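Local coordinates for arginine kinase (PDB 6VVG), which probably acts as a viral serine/threonine protein kinase that transfers phosphate from ATP to protein side chains, and binds AMP in its nucleotide pocket, at residues 49-52 / 53-57; 140-144 / 145-149; 224-228 / 229-233. One frame throughout, in Å; residues are numbered along the deposited sequence.

Interaction 1 (49-52 / 53-57); sequences KIVK and PSTFN
The hydroxyl of Thr55 reaches back across a tight turn to the carbonyl of Lys52, with OG1 donating to O at 2.7 Å. Residues Lys52 to Thr55 form a type II beta turn with Pro53 and Ser54 at its corners. The closing backbone bond from Thr55 N to Lys52 O is weak at 3.5 Å, so the same acceptor receives a main-chain donor and a much shorter hydroxyl bond. A chi1 of 56° places OG1 between the backbone N and carbonyl carbon of Thr55, turning it back toward that carbonyl; it meets Lys52 O from above the carbonyl plane, 48° out of it. Val51 CG1 packs against this hydroxyl, 3.3 Å from Thr55 OG1. The same methyl lies at the edge of the Phe56 ring, near its plane, 4.0 Å from CD1, and the two side chains cross nearly at right angles. The Phe56 ring also meets that of Phe79 in the same chain, with planes at about 30°, and packs on Phe61 of the second subunit.

Lys49 and Asn57, at the two ends, find their polar partners in the rest of the kinase and in the nucleotide. Lys49 NZ makes salt bridges to Glu60 OE2 and to the AMP phosphate oxygen O3P, while its ion pair with Asp160 is long and weak. Asn57 works in two directions: OD1 caps Leu59 N as the chain turns into helix 59-66, and ND2 donates to the carbonyls of Gly162 and Ser164. The arrangement is that of the loop joining beta3 to the αC helix in the protein kinase N-lobe, with the lysine–glutamate pair characteristic of an αC-in conformation beside it.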
loop_
_atom_site.group_PDB
_atom_site.type_symbol
_atom_site.label_atom_id
_atom_site.label_comp_id
_atom_site.label_asym_id
_atom_site.label_seq_id
_atom_site.Cartn_x
_atom_site.Cartn_y
_atom_site.Cartn_z
ATOM N N LYS A 49 -17.706 -3.240 8.128
ATOM C CA LYS A 49 -17.121 -1.975 8.555
ATOM C C LYS A 49 -17.432 -0.930 7.494
ATOM O O LYS A 49 -17.066 -1.102 6.327
ATOM C CB LYS A 49 -15.614 -2.135 8.744
ATOM C CG LYS A 49 -14.841 -0.872 9.027
ATOM C CD LYS A 49 -13.399 -1.229 9.382
ATOM C CE LYS A 49 -12.671 -0.061 10.021
ATOM N NZ LYS A 49 -11.219 -0.347 10.207
ATOM N N ILE A 50 -18.116 0.134 7.900
ATOM C CA ILE A 50 -18.505 1.220 7.009
ATOM C C ILE A 50 -17.578 2.399 7.272
ATOM O O ILE A 50 -17.499 2.894 8.401
ATOM C CB ILE A 50 -19.972 1.621 7.231
ATOM C CG1 ILE A 50 -20.909 0.453 6.918
ATOM C CG2 ILE A 50 -20.328 2.825 6.373
ATOM C CD1 ILE A 50 -22.365 0.718 7.269
ATOM N N VAL A 51 -16.892 2.868 6.233
ATOM C CA VAL A 51 -15.942 3.969 6.355
ATOM C C VAL A 51 -16.509 5.201 5.664
ATOM O O VAL A 51 -17.094 5.108 4.579
ATOM C CB VAL A 51 -14.567 3.596 5.766
ATOM C CG1 VAL A 51 -13.636 4.800 5.780
ATOM C CG2 VAL A 51 -13.950 2.428 6.532
ATOM N N LYS A 52 -16.300 6.360 6.288
ATOM C CA LYS A 52 -16.848 7.610 5.785
ATOM C C LYS A 52 -16.201 7.986 4.454
ATOM O O LYS A 52 -15.074 7.573 4.160
ATOM C CB LYS A 52 -16.618 8.734 6.797
ATOM C CG LYS A 52 -17.669 8.863 7.892
ATOM C CD LYS A 52 -17.299 9.965 8.895
ATOM C CE LYS A 52 -18.190 11.195 8.728
ATOM N NZ LYS A 52 -17.919 12.243 9.754
ATOM N N PRO A 53 -16.889 8.781 3.632
ATOM C CA PRO A 53 -16.258 9.273 2.399
ATOM C C PRO A 53 -15.017 10.103 2.685
ATOM O O PRO A 53 -14.956 10.853 3.662
ATOM C CB PRO A 53 -17.362 10.116 1.740
ATOM C CG PRO A 53 -18.332 10.456 2.888
ATOM C CD PRO A 53 -18.299 9.203 3.745
ATOM N N SER A 54 -14.020 9.954 1.812
ATOM C CA SER A 54 -12.799 10.756 1.839
ATOM C C SER A 54 -11.997 10.556 3.121
ATOM O O SER A 54 -11.254 11.448 3.543
ATOM C CB SER A 54 -13.106 12.244 1.646
ATOM O OG SER A 54 -13.536 12.524 0.326
ATOM N N THR A 55 -12.117 9.387 3.747
ATOM C CA THR A 55 -11.309 9.078 4.917
ATOM C C THR A 55 -10.561 7.757 4.807
ATOM O O THR A 55 -9.829 7.404 5.737
ATOM C CB THR A 55 -12.174 9.042 6.189
ATOM O OG1 THR A 55 -13.247 8.109 6.019
ATOM C CG2 THR A 55 -12.735 10.418 6.505
ATOM N N PHE A 56 -10.713 7.021 3.712
ATOM C CA PHE A 56 -10.182 5.667 3.666
ATOM C C PHE A 56 -8.669 5.668 3.490
ATOM O O PHE A 56 -8.128 6.399 2.655
ATOM C CB PHE A 56 -10.827 4.877 2.532
ATOM C CG PHE A 56 -10.558 3.402 2.600
ATOM C CD1 PHE A 56 -11.016 2.657 3.670
ATOM C CD2 PHE A 56 -9.840 2.763 1.602
ATOM C CE1 PHE A 56 -10.772 1.304 3.747
ATOM C CE2 PHE A 56 -9.592 1.403 1.674
ATOM C CZ PHE A 56 -10.060 0.674 2.747
ATOM N N ASN A 57 -7.993 4.834 4.281
ATOM C CA ASN A 57 -6.577 4.529 4.098
ATOM C C ASN A 57 -6.487 3.300 3.199
ATOM O O ASN A 57 -6.790 2.184 3.631
ATOM C CB ASN A 57 -5.906 4.287 5.449
ATOM C CG ASN A 57 -4.463 3.827 5.321
ATOM O OD1 ASN A 57 -3.935 3.686 4.220
ATOM N ND2 ASN A 57 -3.820 3.591 6.457
#

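Interaction 2 (140-144 / 145-149); sequences NDVKL and ENLLY. With AMP (adenosine monophosphate), chain C.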
loop_
_atom_site.group_PDB
_atom_site.type_symbol
_atom_site.label_atom_id
_atom_site.label_comp_id
_atom_site.label_asym_id
_atom_site.label_seq_id
_atom_site.Cartn_x
_atom_site.Cartn_y
_atom_site.Cartn_z
ATOM N N ASN A 140 1.065 0.114 12.792
ATOM C CA ASN A 140 1.080 1.506 13.227
ATOM C C ASN A 140 -0.058 1.876 14.173
ATOM O O ASN A 140 -0.186 3.056 14.510
ATOM C CB ASN A 140 1.051 2.469 12.027
ATOM C CG ASN A 140 1.272 3.922 12.421
ATOM O OD1 ASN A 140 2.147 4.243 13.229
ATOM N ND2 ASN A 140 0.475 4.812 11.842
ATOM N N ASP A 141 -0.907 0.939 14.591
ATOM C CA ASP A 141 -1.811 1.227 15.705
ATOM C C ASP A 141 -1.955 -0.010 16.612
ATOM O O ASP A 141 -3.064 -0.401 16.984
ATOM C CB ASP A 141 -3.183 1.699 15.199
ATOM C CG ASP A 141 -3.910 2.503 16.251
ATOM O OD1 ASP A 141 -3.260 3.074 17.150
ATOM O OD2 ASP A 141 -5.129 2.583 16.207
ATOM N N VAL A 142 -0.873 -0.758 16.815
ATOM C CA VAL A 142 -0.895 -1.903 17.721
ATOM C C VAL A 142 -1.249 -1.430 19.127
ATOM O O VAL A 142 -0.583 -0.549 19.682
ATOM C CB VAL A 142 0.465 -2.609 17.715
ATOM C CG1 VAL A 142 0.484 -3.757 18.700
ATOM C CG2 VAL A 142 0.818 -3.063 16.303
ATOM N N LYS A 143 -2.292 -2.017 19.705
ATOM C CA LYS A 143 -2.690 -1.735 21.077
ATOM C C LYS A 143 -3.660 -2.821 21.517
ATOM O O LYS A 143 -4.148 -3.613 20.706
ATOM C CB LYS A 143 -3.321 -0.348 21.209
ATOM C CG LYS A 143 -4.412 -0.043 20.193
ATOM C CD LYS A 143 -5.071 1.302 20.497
ATOM C CE LYS A 143 -5.907 1.792 19.324
ATOM N NZ LYS A 143 -6.842 2.883 19.723
ATOM N N LEU A 144 -3.946 -2.836 22.820
ATOM C CA LEU A 144 -4.791 -3.877 23.392
ATOM C C LEU A 144 -6.104 -4.018 22.630
ATOM O O LEU A 144 -6.547 -5.129 22.327
ATOM C CB LEU A 144 -5.068 -3.567 24.863
ATOM C CG LEU A 144 -3.859 -3.355 25.773
ATOM C CD1 LEU A 144 -4.266 -2.795 27.123
ATOM C CD2 LEU A 144 -3.132 -4.680 25.933
ATOM N N GLU A 145 -6.741 -2.891 22.315
ATOM C CA GLU A 145 -8.061 -2.921 21.702
ATOM C C GLU A 145 -8.041 -3.471 20.280
ATOM O O GLU A 145 -9.099 -3.842 19.758
ATOM C CB GLU A 145 -8.653 -1.510 21.716
ATOM C CG GLU A 145 -8.843 -0.920 23.115
ATOM C CD GLU A 145 -7.572 -0.305 23.688
ATOM O OE1 GLU A 145 -6.494 -0.479 23.085
ATOM O OE2 GLU A 145 -7.651 0.347 24.751
ATOM N N ASN A 146 -6.872 -3.545 19.645
ATOM C CA ASN A 146 -6.755 -4.074 18.294
ATOM C C ASN A 146 -6.154 -5.477 18.267
ATOM O O ASN A 146 -5.723 -5.941 17.205
ATOM C CB ASN A 146 -5.925 -3.128 17.427
ATOM C CG ASN A 146 -6.668 -1.857 17.083
ATOM O OD1 ASN A 146 -7.895 -1.814 17.134
ATOM N ND2 ASN A 146 -5.928 -0.811 16.733
ATOM N N LEU A 147 -6.115 -6.159 19.407
ATOM C CA LEU A 147 -5.595 -7.520 19.517
ATOM C C LEU A 147 -6.725 -8.367 20.098
ATOM O O LEU A 147 -6.896 -8.454 21.317
ATOM C CB LEU A 147 -4.336 -7.558 20.376
ATOM C CG LEU A 147 -3.237 -6.633 19.845
ATOM C CD1 LEU A 147 -2.044 -6.570 20.780
ATOM C CD2 LEU A 147 -2.792 -7.070 18.444
ATOM N N LEU A 148 -7.514 -8.971 19.213
ATOM C CA LEU A 148 -8.659 -9.771 19.626
ATOM C C LEU A 148 -8.188 -11.114 20.172
ATOM O O LEU A 148 -7.242 -11.712 19.654
ATOM C CB LEU A 148 -9.612 -9.975 18.450
ATOM C CG LEU A 148 -9.907 -8.739 17.594
ATOM C CD1 LEU A 148 -11.014 -9.018 16.574
ATOM C CD2 LEU A 148 -10.272 -7.537 18.466
ATOM N N TYR A 149 -8.857 -11.579 21.228
ATOM C CA TYR A 149 -8.444 -12.761 21.977
ATOM C C TYR A 149 -9.562 -13.117 22.948
ATOM O O TYR A 149 -10.150 -12.228 23.568
ATOM C CB TYR A 149 -7.127 -12.496 22.730
ATOM C CG TYR A 149 -6.580 -13.663 23.531
ATOM C CD1 TYR A 149 -7.054 -13.940 24.804
ATOM C CD2 TYR A 149 -5.572 -14.472 23.019
ATOM C CE1 TYR A 149 -6.555 -14.998 25.541
ATOM C CE2 TYR A 149 -5.066 -15.533 23.750
ATOM C CZ TYR A 149 -5.561 -15.790 25.011
ATOM O OH TYR A 149 -5.061 -16.844 25.744
HETATM P P AMP C . -12.137 -2.079 14.755
HETATM O O1P AMP C . -11.543 -0.981 15.610
HETATM O O2P AMP C . -11.437 -3.369 15.107
HETATM O O3P AMP C . -12.093 -1.624 13.316
HETATM O "O5'" AMP C . -13.674 -2.270 15.124
HETATM C "C5'" AMP C . -14.187 -1.828 16.371
HETATM C "C4'" AMP C . -14.427 -2.978 17.320
HETATM O "O4'" AMP C . -15.282 -3.973 16.693
HETATM C "C3'" AMP C . -13.200 -3.773 17.742
HETATM O "O3'" AMP C . -12.442 -3.130 18.753
HETATM C "C2'" AMP C . -13.818 -5.091 18.184
HETATM O "O2'" AMP C . -14.441 -4.956 19.453
HETATM C "C1'" AMP C . -14.902 -5.268 17.120
HETATM N N9 AMP C . -14.382 -6.004 15.954
HETATM C C8 AMP C . -13.695 -5.434 14.960
HETATM N N7 AMP C . -13.368 -6.385 14.085
HETATM C C5 AMP C . -13.853 -7.549 14.542
HETATM C C6 AMP C . -13.796 -8.823 14.030
HETATM N N6 AMP C . -13.204 -9.371 12.826
HETATM N N1 AMP C . -14.360 -9.829 14.681
HETATM C C2 AMP C . -14.994 -9.593 15.855
HETATM N N3 AMP C . -15.052 -8.340 16.364
HETATM C C4 AMP C . -14.476 -7.319 15.701
#
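Glu145 and Lys143 cross almost perpendicularly in the catalytic loop of the kinase fold, where residues 139-141 occupy the position of the HRD motif. A bend at chi2 (83°) folds the Glu145 carboxylate back so that OE1 lies 3.4 Å from Lys143 CD. This is a contact with the methylene chain: the ammonium is turned elsewhere, NZ being hydrogen-bonded to Thr176 OG1 and only in a long ion pair with Asp141. The carbonyl of Glu145 faces the ribose, its O 3.6 Å from AMP O3'.

Asn146 follows and ties the loop together. Its ND2 donates to Asp141 O at 2.9 Å, the N-H pointing almost straight at the acceptor (158°); the donor lies in the carbonyl plane and the acceptor close to the amide plane, which fixes the rotation of the amide. That plane stands 72° from the Asp141 carboxylate. The backbone N of Asn146 binds Lys143 O, also at 2.9 Å.

At Leu147 the main-chain N is held by Leu144 O, while CG rests 3.3 Å from Lys143 O. Its CD1 approaches Val142 CG1, both side chains turned toward helices 115-133 and 192-208. Leu148 points into the nucleotide pocket, laying CD1 over the face of the adenine's six-membered ring, 3.8 Å from AMP C6.

Interaction 3 (224-228 / 229-233); sequences DAIEP and KDMLP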
loop_
_atom_site.group_PDB
_atom_site.type_symbol
_atom_site.label_atom_id
_atom_site.label_comp_id
_atom_site.label_asym_id
_atom_site.label_seq_id
_atom_site.Cartn_x
_atom_site.Cartn_y
_atom_site.Cartn_z
ATOM N N ASP A 224 -7.272 13.447 27.807
ATOM C CA ASP A 224 -7.582 13.931 26.466
ATOM C C ASP A 224 -6.526 14.919 25.988
ATOM O O ASP A 224 -6.299 15.052 24.779
ATOM C CB ASP A 224 -8.966 14.577 26.436
ATOM C CG ASP A 224 -9.630 14.465 25.073
ATOM O OD1 ASP A 224 -9.163 15.129 24.121
ATOM O OD2 ASP A 224 -10.615 13.705 24.949
ATOM N N ALA A 225 -5.852 15.593 26.919
ATOM C CA ALA A 225 -4.908 16.652 26.592
ATOM C C ALA A 225 -3.474 16.162 26.453
ATOM O O ALA A 225 -2.587 16.974 26.174
ATOM C CB ALA A 225 -4.952 17.754 27.658
ATOM N N ILE A 226 -3.217 14.868 26.639
ATOM C CA ILE A 226 -1.851 14.368 26.564
ATOM C C ILE A 226 -1.345 14.488 25.133
ATOM O O ILE A 226 -2.020 14.077 24.180
ATOM C CB ILE A 226 -1.781 12.918 27.065
ATOM C CG1 ILE A 226 -0.330 12.525 27.348
ATOM C CG2 ILE A 226 -2.380 11.964 26.042
ATOM C CD1 ILE A 226 0.294 13.247 28.522
ATOM N N GLU A 227 -0.152 15.054 24.979
ATOM C CA GLU A 227 0.411 15.315 23.667
ATOM C C GLU A 227 1.690 14.515 23.462
ATOM O O GLU A 227 2.365 14.150 24.431
ATOM C CB GLU A 227 0.715 16.807 23.489
ATOM C CG GLU A 227 -0.521 17.694 23.458
ATOM C CD GLU A 227 -1.429 17.404 22.273
ATOM O OE1 GLU A 227 -1.088 16.525 21.453
ATOM O OE2 GLU A 227 -2.485 18.061 22.156
ATOM N N PRO A 228 2.045 14.229 22.207
ATOM C CA PRO A 228 3.250 13.410 21.965
ATOM C C PRO A 228 4.480 13.838 22.758
ATOM O O PRO A 228 5.181 12.983 23.320
ATOM C CB PRO A 228 3.459 13.570 20.449
ATOM C CG PRO A 228 2.039 13.676 19.903
ATOM C CD PRO A 228 1.296 14.507 20.960
ATOM N N LYS A 229 4.788 15.136 22.791
ATOM C CA LYS A 229 5.992 15.586 23.476
ATOM C C LYS A 229 5.873 15.456 24.989
ATOM O O LYS A 229 6.898 15.410 25.675
ATOM C CB LYS A 229 6.300 17.032 23.082
ATOM C CG LYS A 229 6.925 17.168 21.698
ATOM C CD LYS A 229 8.326 16.575 21.660
ATOM C CE LYS A 229 8.845 16.448 20.229
ATOM N NZ LYS A 229 9.157 17.775 19.612
ATOM N N ASP A 230 4.651 15.389 25.522
ATOM C CA ASP A 230 4.475 15.119 26.945
ATOM C C ASP A 230 4.890 13.702 27.316
ATOM O O ASP A 230 5.146 13.429 28.495
ATOM C CB ASP A 230 3.017 15.339 27.353
ATOM C CG ASP A 230 2.575 16.778 27.199
ATOM O OD1 ASP A 230 3.340 17.682 27.590
ATOM O OD2 ASP A 230 1.456 17.003 26.689
ATOM N N MET A 231 4.951 12.789 26.343
ATOM C CA MET A 231 5.347 11.421 26.649
ATOM C C MET A 231 6.841 11.319 26.925
ATOM O O MET A 231 7.267 10.462 27.708
ATOM C CB MET A 231 4.974 10.487 25.497
ATOM C CG MET A 231 3.487 10.365 25.214
ATOM S SD MET A 231 2.491 9.946 26.656
ATOM C CE MET A 231 3.246 8.409 27.188
ATOM N N LEU A 232 7.645 12.180 26.301
ATOM C CA LEU A 232 9.101 12.025 26.405
ATOM C C LEU A 232 9.586 12.099 27.833
ATOM O O LEU A 232 10.358 11.200 28.248
ATOM C CB LEU A 232 9.792 13.081 25.538
ATOM C CG LEU A 232 9.885 12.760 24.049
ATOM C CD1 LEU A 232 10.763 13.798 23.336
ATOM C CD2 LEU A 232 10.426 11.362 23.786
ATOM N N PRO A 233 9.222 13.089 28.654
ATOM C CA PRO A 233 9.673 13.073 30.055
ATOM C C PRO A 233 9.332 11.767 30.754
ATOM O O PRO A 233 10.115 11.269 31.574
ATOM C CB PRO A 233 8.940 14.264 30.693
ATOM C CG PRO A 233 8.603 15.169 29.538
ATOM C CD PRO A 233 8.340 14.245 28.363
#
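Ile226 and Asp230 slide past one another in opposite directions, bringing the isoleucine CD1 to 3.6 Å from the aspartate CB. With its CG1 anti to the backbone N (chi1 -165°), Ile226 extends toward the incoming helix, and CG1 also meets the sulfur of Met231, 3.9 Å from SD. These two chains cross at about a right angle, a bend at chi2 of the methionine bringing its SD to the isoleucine.

Asp230 turns its carboxylate back along the chain. OD2 accepts a hydrogen bond from Glu227 N at 3.1 Å, on its anti side and 15° out of the carboxylate plane. The same oxygen lies 3.3 Å from Glu227 CB. The glutamate's own carboxylate is led away by a bend at chi2, its plane tilted 44° from that of Asp230; OE1 and OD2 remain 5.8 Å apart, which should limit the mutual repulsion of these two acids.

The main chain tightens around the same residues. Met231 N donates to Pro228 O at 3.0 Å, whereas the bonds of Asp230 N and Met231 N to Glu227 O are weak. Pro233 contributes no N-H to the turn before it, and the helix kinks there.

Helix 228-235 occupies the αG position of the kinase C-lobe. Pro228 packs on Tyr173, Thr177 and Phe180 of the activation segment, Met231 touches Tyr211 in the loop after helix 192-208, and Lys229, Met231 and Leu232 lie on Ile185 of helix 182-185.

How the interactions relate
The three contacts run from the N-lobe through the active site to the far part of the C-lobe, and none touches another. Interaction 2 is the buried one, close to the chain centre, and depends on an in-plane hydrogen bond from a side-chain amide, and on apolar side chains set against two helices. Interaction 1 lies mostly at the surface and uses a hydroxyl to reinforce a turn; it shares the AMP pocket with interaction 2, about 7 Å away at the nearest atoms, one contributing at the phosphate and the other at ribose and adenine. Interaction 3, partly buried and remote from the nucleotide, uses a carboxylate that turns back to a main-chain N-H in the loop leading into helix 228-235.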